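Local coordinates for protein MSM0273 (Mycobacterium smegmatis, PDB 5L37) that forms pentamers that probably cap the vertices of the RMM microcompartment shell in mycobacteria, at residues F24-V29 with G33-A38; S56-W61 with P67-L72. All blocks are in the same frame, centred on the assembly; numbering follows the deposited sequence.

Contact 1: residues F24-V29 with G33-A38; sequences FLEVEV and GSRMIA
Val27 and Met36 face each other as a hydrogen-bonded pair of an antiparallel beta hairpin. Val27 N donates to Met36 O at 2.9 Å. On the face carrying these two residues the packing is close and apolar. Val27 CG2 lies 3.6 Å from Met36 CG. The Met36 chain bends at its end (chi3 72°), which brings CE to 3.7 Å from Val29 CG2.

The other face is polar and more open around Arg35. Arg35, extended from CG to NE, stands out from the sheet and ends between two carboxylates. Its NH1 forms a salt bridge to Glu26 OE1 at 2.8 Å, at the guanidinium edge; the carboxylate is turned 76° from the guanidinium, and the hydrogen bond is weak. NH2 forms a second salt bridge, its hydrogen bond also weak, to Glu28 OE1 at 3.1 Å. The shared arginine probably offsets both negative charges. Thr7 also bonds Glu26 OE1. Further along, Ile37 is buried, its CD1 3.8 Å from Glu26 CB.

Strand 23-29 lies between 35-40 and 2-9 in the sheet. The apolar face packs inward on Ile52 of strand 49-54 and Ile73 of strand 71-76. Beyond strand 35-40, Ile37 makes backbone hydrogen bonds to a neighbouring subunit.

Contact 2: residues S56-W61 with P67-L72; sequences SVASSW and PPIDAL
The short, weakly bonded helix 56-60, which follows strand 49-54, packs on the chain that leads into strand 71-76. Ala58 and Ser59 carry the contact. Ala58 CB points at the backbone of 67-72 and lies 3.5 Å from Ala71 N. It also touches Leu72 CB at 3.7 Å. The fit is close, and Ala58 O and Ala71 N are buried without a polar partner.

Ser59 supplies the hydrogen bond between the segments. Its chi1 of 168° sets OG opposite the backbone N, directed at Pro67. OG donates to Pro67 O at 2.7 Å, in the carbonyl plane and on a lone pair. Pro67 O also takes a weak bond from Ile69 N, which closes an inverse gamma turn centred on Pro68.

At the far end, Leu72 CD2 meets Trp61 CB at 3.9 Å, the two side chains crossing at about a right angle. Trp61 NE1 is turned to another subunit, where it bonds Glu17 O. Asp70 points away from the helix and bonds Met1 N and Gln54 N of a different neighbouring subunit. The helix lies at the subunit interface, where Ser56 meets Ser56 of two other subunits. The barrel is that of the OB-clan EutN/CcmL family.

Contact 1 pairs two adjacent strands of the barrel; contact 2 packs a short helix against the turn and the chain entering the last strand. Contact 2 is the more buried. Contact 1 has an inner apolar face and an outer one that is charged around Arg35. Contact 1 combines backbone hydrogen bonds, salt bridges and apolar packing, while contact 2 has one side-chain hydrogen bond and otherwise apolar packing. Their centres are about 15 Å apart, yet they meet. Ala71 CB lies 4.0 Å from Ala38 CA. A backbone hydrogen bond between Ala71 and Phe39 joins end strands 35-40 and 71-76 and closes the barrel. Both contacts touch a neighbouring subunit; contact 2 reaches two.

Contact 1: residues F24-V29 with G33-A38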
ATOM      1  N   PHE C  24      20.178   6.733   1.084  1.00 17.02           N
ATOM      2  CA  PHE C  24      19.457   5.490   0.777  1.00 16.15           C
ATOM      3  C   PHE C  24      20.140   4.353   1.552  1.00 18.71           C
ATOM      4  O   PHE C  24      21.289   4.039   1.287  1.00 22.14           O
ATOM      5  CB  PHE C  24      19.498   5.160  -0.720  1.00 17.63           C
ATOM      6  CG  PHE C  24      18.762   6.130  -1.594  1.00 17.94           C
ATOM      7  CD1 PHE C  24      17.387   6.294  -1.472  1.00 22.26           C
ATOM      8  CD2 PHE C  24      19.424   6.788  -2.606  1.00 26.47           C
ATOM      9  CE1 PHE C  24      16.682   7.185  -2.328  1.00 23.70           C
ATOM     10  CE2 PHE C  24      18.727   7.665  -3.460  1.00 31.37           C
ATOM     11  CZ  PHE C  24      17.379   7.865  -3.306  1.00 26.39           C
ATOM     12  N   LEU C  25      19.432   3.706   2.464  1.00 16.21           N
ATOM     13  CA  LEU C  25      20.061   2.636   3.240  1.00 16.81           C
ATOM     14  C   LEU C  25      19.393   1.316   2.936  1.00 20.36           C
ATOM     15  O   LEU C  25      18.151   1.226   2.843  1.00 18.39           O
ATOM     16  CB  LEU C  25      19.966   2.931   4.759  1.00 16.58           C
ATOM     17  CG  LEU C  25      20.635   4.259   5.240  1.00 17.63           C
ATOM     18  CD1 LEU C  25      20.506   4.373   6.779  1.00 16.67           C
ATOM     19  CD2 LEU C  25      22.091   4.370   4.804  1.00 19.75           C
ATOM     20  N   GLU C  26      20.204   0.287   2.780  1.00 17.89           N
ATOM     21  CA  GLU C  26      19.642  -1.052   2.715  1.00 20.21           C
ATOM     22  C   GLU C  26      19.319  -1.490   4.155  1.00 21.80           C
ATOM     23  O   GLU C  26      20.119  -1.262   5.058  1.00 19.06           O
ATOM     24  CB  GLU C  26      20.606  -2.035   2.058  1.00 23.80           C
ATOM     25  CG  GLU C  26      19.962  -3.412   1.878  1.00 30.09           C
ATOM     26  CD  GLU C  26      20.884  -4.416   1.245  1.00 54.09           C
ATOM     27  OE1 GLU C  26      21.804  -4.899   1.945  1.00 66.57           O
ATOM     28  OE2 GLU C  26      20.685  -4.716   0.047  1.00 55.19           O
ATOM     29  N   VAL C  27      18.137  -2.070   4.354  1.00 18.70           N
ATOM     30  CA  VAL C  27      17.713  -2.542   5.675  1.00 21.19           C
ATOM     31  C   VAL C  27      17.175  -3.956   5.519  1.00 24.14           C
ATOM     32  O   VAL C  27      16.745  -4.343   4.436  1.00 22.94           O
ATOM     33  CB  VAL C  27      16.633  -1.638   6.317  1.00 17.87           C
ATOM     34  CG1 VAL C  27      17.148  -0.185   6.418  1.00 17.86           C
ATOM     35  CG2 VAL C  27      15.258  -1.723   5.546  1.00 17.82           C
ATOM     36  N   GLU C  28      17.199  -4.705   6.606  1.00 20.69           N
ATOM     37  CA  GLU C  28      16.653  -6.042   6.645  1.00 20.87           C
ATOM     38  C   GLU C  28      15.559  -6.063   7.702  1.00 23.31           C
ATOM     39  O   GLU C  28      15.788  -5.685   8.862  1.00 20.42           O
ATOM     40  CB  GLU C  28      17.744  -7.049   6.967  1.00 27.42           C
ATOM     41  CG  GLU C  28      17.236  -8.441   7.123  1.00 31.30           C
ATOM     42  CD  GLU C  28      18.350  -9.450   7.214  1.00 44.75           C
ATOM     43  OE1 GLU C  28      19.545  -9.071   7.181  1.00 45.17           O
ATOM     44  OE2 GLU C  28      18.014 -10.638   7.352  1.00 54.73           O
ATOM     45  N   VAL C  29      14.373  -6.470   7.297  1.00 20.41           N
ATOM     46  CA  VAL C  29      13.230  -6.449   8.195  1.00 23.09           C
ATOM     47  C   VAL C  29      13.370  -7.558   9.224  1.00 27.22           C
ATOM     48  O   VAL C  29      13.691  -8.699   8.887  1.00 24.84           O
ATOM     49  CB  VAL C  29      11.894  -6.594   7.404  1.00 22.87           C
ATOM     50  CG1 VAL C  29      10.712  -6.588   8.361  1.00 25.95           C
ATOM     51  CG2 VAL C  29      11.742  -5.460   6.433  1.00 21.76           C
ATOM     52  N   GLY C  33      13.386 -11.210   7.414  1.00 35.22           N
ATOM     53  CA  GLY C  33      14.646 -11.207   6.690  1.00 37.48           C
ATOM     54  C   GLY C  33      14.524 -10.500   5.342  1.00 37.56           C
ATOM     55  O   GLY C  33      15.502 -10.392   4.605  1.00 40.07           O
ATOM     56  N   SER C  34      13.337  -9.991   5.016  1.00 31.88           N
ATOM     57  CA  SER C  34      13.175  -9.279   3.749  1.00 27.23           C
ATOM     58  C   SER C  34      14.030  -8.050   3.690  1.00 26.92           C
ATOM     59  O   SER C  34      14.170  -7.356   4.678  1.00 26.02           O
ATOM     60  CB  SER C  34      11.726  -8.867   3.499  1.00 32.83           C
ATOM     61  OG  SER C  34      10.927 -10.014   3.305  1.00 44.74           O
ATOM     62  N   ARG C  35      14.542  -7.744   2.500  1.00 26.75           N
ATOM     63  CA  ARG C  35      15.309  -6.524   2.375  1.00 23.39           C
ATOM     64  C   ARG C  35      14.568  -5.466   1.579  1.00 23.76           C
ATOM     65  O   ARG C  35      13.744  -5.769   0.706  1.00 24.29           O
ATOM     66  CB  ARG C  35      16.667  -6.814   1.746  1.00 28.51           C
ATOM     67  CG  ARG C  35      17.522  -7.631   2.714  1.00 37.32           C
ATOM     68  CD  ARG C  35      18.973  -7.760   2.334  1.00 49.71           C
ATOM     69  NE  ARG C  35      19.664  -8.421   3.444  1.00 58.21           N
ATOM     70  CZ  ARG C  35      20.955  -8.279   3.724  1.00 63.63           C
ATOM     71  NH1 ARG C  35      21.702  -7.451   3.007  1.00 66.13           N
ATOM     72  NH2 ARG C  35      21.489  -8.921   4.758  1.00 64.92           N
ATOM     73  N   MET C  36      14.855  -4.217   1.918  1.00 22.20           N
ATOM     74  CA  MET C  36      14.370  -3.083   1.134  1.00 19.49           C
ATOM     75  C   MET C  36      15.318  -1.912   1.312  1.00 19.12           C
ATOM     76  O   MET C  36      16.282  -1.971   2.093  1.00 18.86           O
ATOM     77  CB  MET C  36      12.937  -2.664   1.538  1.00 22.75           C
ATOM     78  CG  MET C  36      12.893  -1.855   2.804  1.00 27.39           C
ATOM     79  SD  MET C  36      11.194  -1.402   3.344  1.00 28.39           S
ATOM     80  CE  MET C  36      10.653  -2.992   3.878  1.00 30.18           C
ATOM     81  N   ILE C  37      15.088  -0.863   0.534  1.00 17.89           N
ATOM     82  CA  ILE C  37      15.849   0.369   0.639  1.00 17.75           C
ATOM     83  C   ILE C  37      14.966   1.430   1.260  1.00 17.23           C
ATOM     84  O   ILE C  37      13.857   1.722   0.760  1.00 16.95           O
ATOM     85  CB  ILE C  37      16.395   0.862  -0.767  1.00 17.07           C
ATOM     86  CG1 ILE C  37      17.183  -0.265  -1.486  1.00 22.28           C
ATOM     87  CG2 ILE C  37      17.202   2.185  -0.601  1.00 17.98           C
ATOM     88  CD1 ILE C  37      18.251  -0.926  -0.673  1.00 25.84           C
ATOM     89  N   ALA C  38      15.465   2.014   2.353  1.00 14.56           N
ATOM     90  CA  ALA C  38      14.730   3.052   3.046  1.00 13.79           C
ATOM     91  C   ALA C  38      15.498   4.338   3.032  1.00 17.22           C
ATOM     92  O   ALA C  38      16.740   4.323   3.099  1.00 17.64           O
ATOM     93  CB  ALA C  38      14.435   2.635   4.523  1.00 16.70           C
TER

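Contact 2: residues S56-W61 with P67-L72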
ATOM      1  N   SER C  56       2.926   6.446   1.037  1.00 14.70           N
ATOM      2  CA  SER C  56       2.919   7.872   0.777  1.00 15.23           C
ATOM      3  C   SER C  56       3.226   8.674   2.043  1.00 15.32           C
ATOM      4  O   SER C  56       3.675   9.825   1.917  1.00 16.45           O
ATOM      5  CB  SER C  56       1.603   8.317   0.149  1.00 19.53           C
ATOM      6  OG  SER C  56       0.563   8.090   1.042  1.00 20.24           O
ATOM      7  N   VAL C  57       3.040   8.095   3.231  1.00 14.41           N
ATOM      8  CA  VAL C  57       3.358   8.864   4.441  1.00 15.37           C
ATOM      9  C   VAL C  57       4.870   9.116   4.553  1.00 14.58           C
ATOM     10  O   VAL C  57       5.278  10.093   5.194  1.00 17.04           O
ATOM     11  CB  VAL C  57       2.840   8.189   5.744  1.00 17.21           C
ATOM     12  CG1 VAL C  57       1.324   7.869   5.620  1.00 16.90           C
ATOM     13  CG2 VAL C  57       3.649   6.956   6.119  1.00 16.45           C
ATOM     14  N   ALA C  58       5.686   8.279   3.917  1.00 13.59           N
ATOM     15  CA  ALA C  58       7.142   8.543   3.902  1.00 15.25           C
ATOM     16  C   ALA C  58       7.479   9.811   3.121  1.00 20.46           C
ATOM     17  O   ALA C  58       8.210  10.671   3.590  1.00 23.89           O
ATOM     18  CB  ALA C  58       7.889   7.326   3.313  1.00 14.94           C
ATOM     19  N   SER C  59       6.794  10.021   2.008  1.00 14.94           N
ATOM     20  CA  SER C  59       7.014  11.192   1.176  1.00 14.46           C
ATOM     21  C   SER C  59       6.382  12.438   1.828  1.00 18.07           C
ATOM     22  O   SER C  59       6.940  13.549   1.776  1.00 17.68           O
ATOM     23  CB  SER C  59       6.397  10.910  -0.217  1.00 17.71           C
ATOM     24  OG  SER C  59       6.303  12.060  -1.038  1.00 19.61           O
ATOM     25  N   SER C  60       5.203  12.287   2.419  1.00 18.06           N
ATOM     26  CA  SER C  60       4.508  13.475   2.887  1.00 17.16           C
ATOM     27  C   SER C  60       5.168  14.112   4.117  1.00 19.75           C
ATOM     28  O   SER C  60       4.797  15.225   4.492  1.00 21.87           O
ATOM     29  CB  SER C  60       3.018  13.164   3.149  1.00 22.68           C
ATOM     30  OG  SER C  60       2.830  12.248   4.217  1.00 34.78           O
ATOM     31  N   TRP C  61       6.129  13.426   4.730  1.00 20.16           N
ATOM     32  CA  TRP C  61       6.882  14.016   5.861  1.00 21.09           C
ATOM     33  C   TRP C  61       7.690  15.230   5.420  1.00 21.36           C
ATOM     34  O   TRP C  61       7.900  16.191   6.191  1.00 21.93           O
ATOM     35  CB  TRP C  61       7.825  12.977   6.505  1.00 18.64           C
ATOM     36  CG  TRP C  61       8.613  13.522   7.687  1.00 16.78           C
ATOM     37  CD1 TRP C  61       8.164  13.669   8.985  1.00 20.82           C
ATOM     38  CD2 TRP C  61       9.965  14.008   7.672  1.00 21.01           C
ATOM     39  NE1 TRP C  61       9.156  14.231   9.774  1.00 21.07           N
ATOM     40  CE2 TRP C  61      10.281  14.427   8.999  1.00 19.59           C
ATOM     41  CE3 TRP C  61      10.949  14.127   6.681  1.00 22.04           C
ATOM     42  CZ2 TRP C  61      11.518  14.951   9.351  1.00 23.52           C
ATOM     43  CZ3 TRP C  61      12.197  14.650   7.040  1.00 26.27           C
ATOM     44  CH2 TRP C  61      12.460  15.064   8.364  1.00 25.23           C
ATOM     45  N   PRO C  67       8.611  14.171  -2.428  1.00 21.48           N
ATOM     46  CA  PRO C  67       9.641  13.353  -3.088  1.00 17.64           C
ATOM     47  C   PRO C  67       9.184  11.938  -3.388  1.00 20.41           C
ATOM     48  O   PRO C  67       8.291  11.397  -2.707  1.00 19.85           O
ATOM     49  CB  PRO C  67      10.773  13.310  -2.087  1.00 19.40           C
ATOM     50  CG  PRO C  67      10.106  13.486  -0.729  1.00 25.98           C
ATOM     51  CD  PRO C  67       8.917  14.412  -1.010  1.00 23.72           C
ATOM     52  N   PRO C  68       9.836  11.307  -4.358  1.00 17.65           N
ATOM     53  CA  PRO C  68       9.440   9.966  -4.787  1.00 16.52           C
ATOM     54  C   PRO C  68      10.048   8.885  -3.879  1.00 16.98           C
ATOM     55  O   PRO C  68      10.864   8.050  -4.305  1.00 16.46           O
ATOM     56  CB  PRO C  68       9.985   9.898  -6.217  1.00 19.55           C
ATOM     57  CG  PRO C  68      11.282  10.700  -6.125  1.00 20.03           C
ATOM     58  CD  PRO C  68      10.994  11.839  -5.128  1.00 21.13           C
ATOM     59  N   ILE C  69       9.617   8.919  -2.611  1.00 16.27           N
ATOM     60  CA  ILE C  69      10.169   8.084  -1.547  1.00 15.17           C
ATOM     61  C   ILE C  69       9.017   7.329  -0.904  1.00 16.05           C
ATOM     62  O   ILE C  69       8.028   7.975  -0.470  1.00 16.14           O
ATOM     63  CB  ILE C  69      10.872   8.997  -0.490  1.00 18.27           C
ATOM     64  CG1 ILE C  69      12.069   9.692  -1.141  1.00 20.57           C
ATOM     65  CG2 ILE C  69      11.266   8.215   0.762  1.00 19.13           C
ATOM     66  CD1 ILE C  69      13.118   8.725  -1.585  1.00 20.00           C
ATOM     67  N   ASP C  70       9.133   5.996  -0.813  1.00 14.78           N
ATOM     68  CA  ASP C  70       8.046   5.162  -0.254  1.00 13.75           C
ATOM     69  C   ASP C  70       8.494   4.369   1.014  1.00 13.07           C
ATOM     70  O   ASP C  70       7.813   3.434   1.442  1.00 13.11           O
ATOM     71  CB  ASP C  70       7.526   4.198  -1.351  1.00 13.76           C
ATOM     72  CG  ASP C  70       8.579   3.141  -1.777  1.00 16.44           C
ATOM     73  OD1 ASP C  70       9.651   3.123  -1.158  1.00 17.15           O
ATOM     74  OD2 ASP C  70       8.294   2.320  -2.681  1.00 18.30           O
ATOM     75  N   ALA C  71       9.626   4.750   1.612  1.00 12.81           N
ATOM     76  CA  ALA C  71      10.085   4.118   2.867  1.00 12.68           C
ATOM     77  C   ALA C  71      11.020   5.070   3.574  1.00 12.61           C
ATOM     78  O   ALA C  71      11.918   5.621   2.928  1.00 14.39           O
ATOM     79  CB  ALA C  71      10.805   2.788   2.564  1.00 13.81           C
ATOM     80  N   LEU C  72      10.759   5.322   4.849  1.00 12.49           N
ATOM     81  CA  LEU C  72      11.485   6.346   5.621  1.00 12.80           C
ATOM     82  C   LEU C  72      11.773   5.791   6.987  1.00 14.24           C
ATOM     83  O   LEU C  72      10.887   5.292   7.657  1.00 14.87           O
ATOM     84  CB  LEU C  72      10.648   7.633   5.754  1.00 13.26           C
ATOM     85  CG  LEU C  72      11.249   8.768   6.588  1.00 13.45           C
ATOM     86  CD1 LEU C  72      12.545   9.341   5.921  1.00 13.47           C
ATOM     87  CD2 LEU C  72      10.188   9.851   6.711  1.00 15.05           C
TER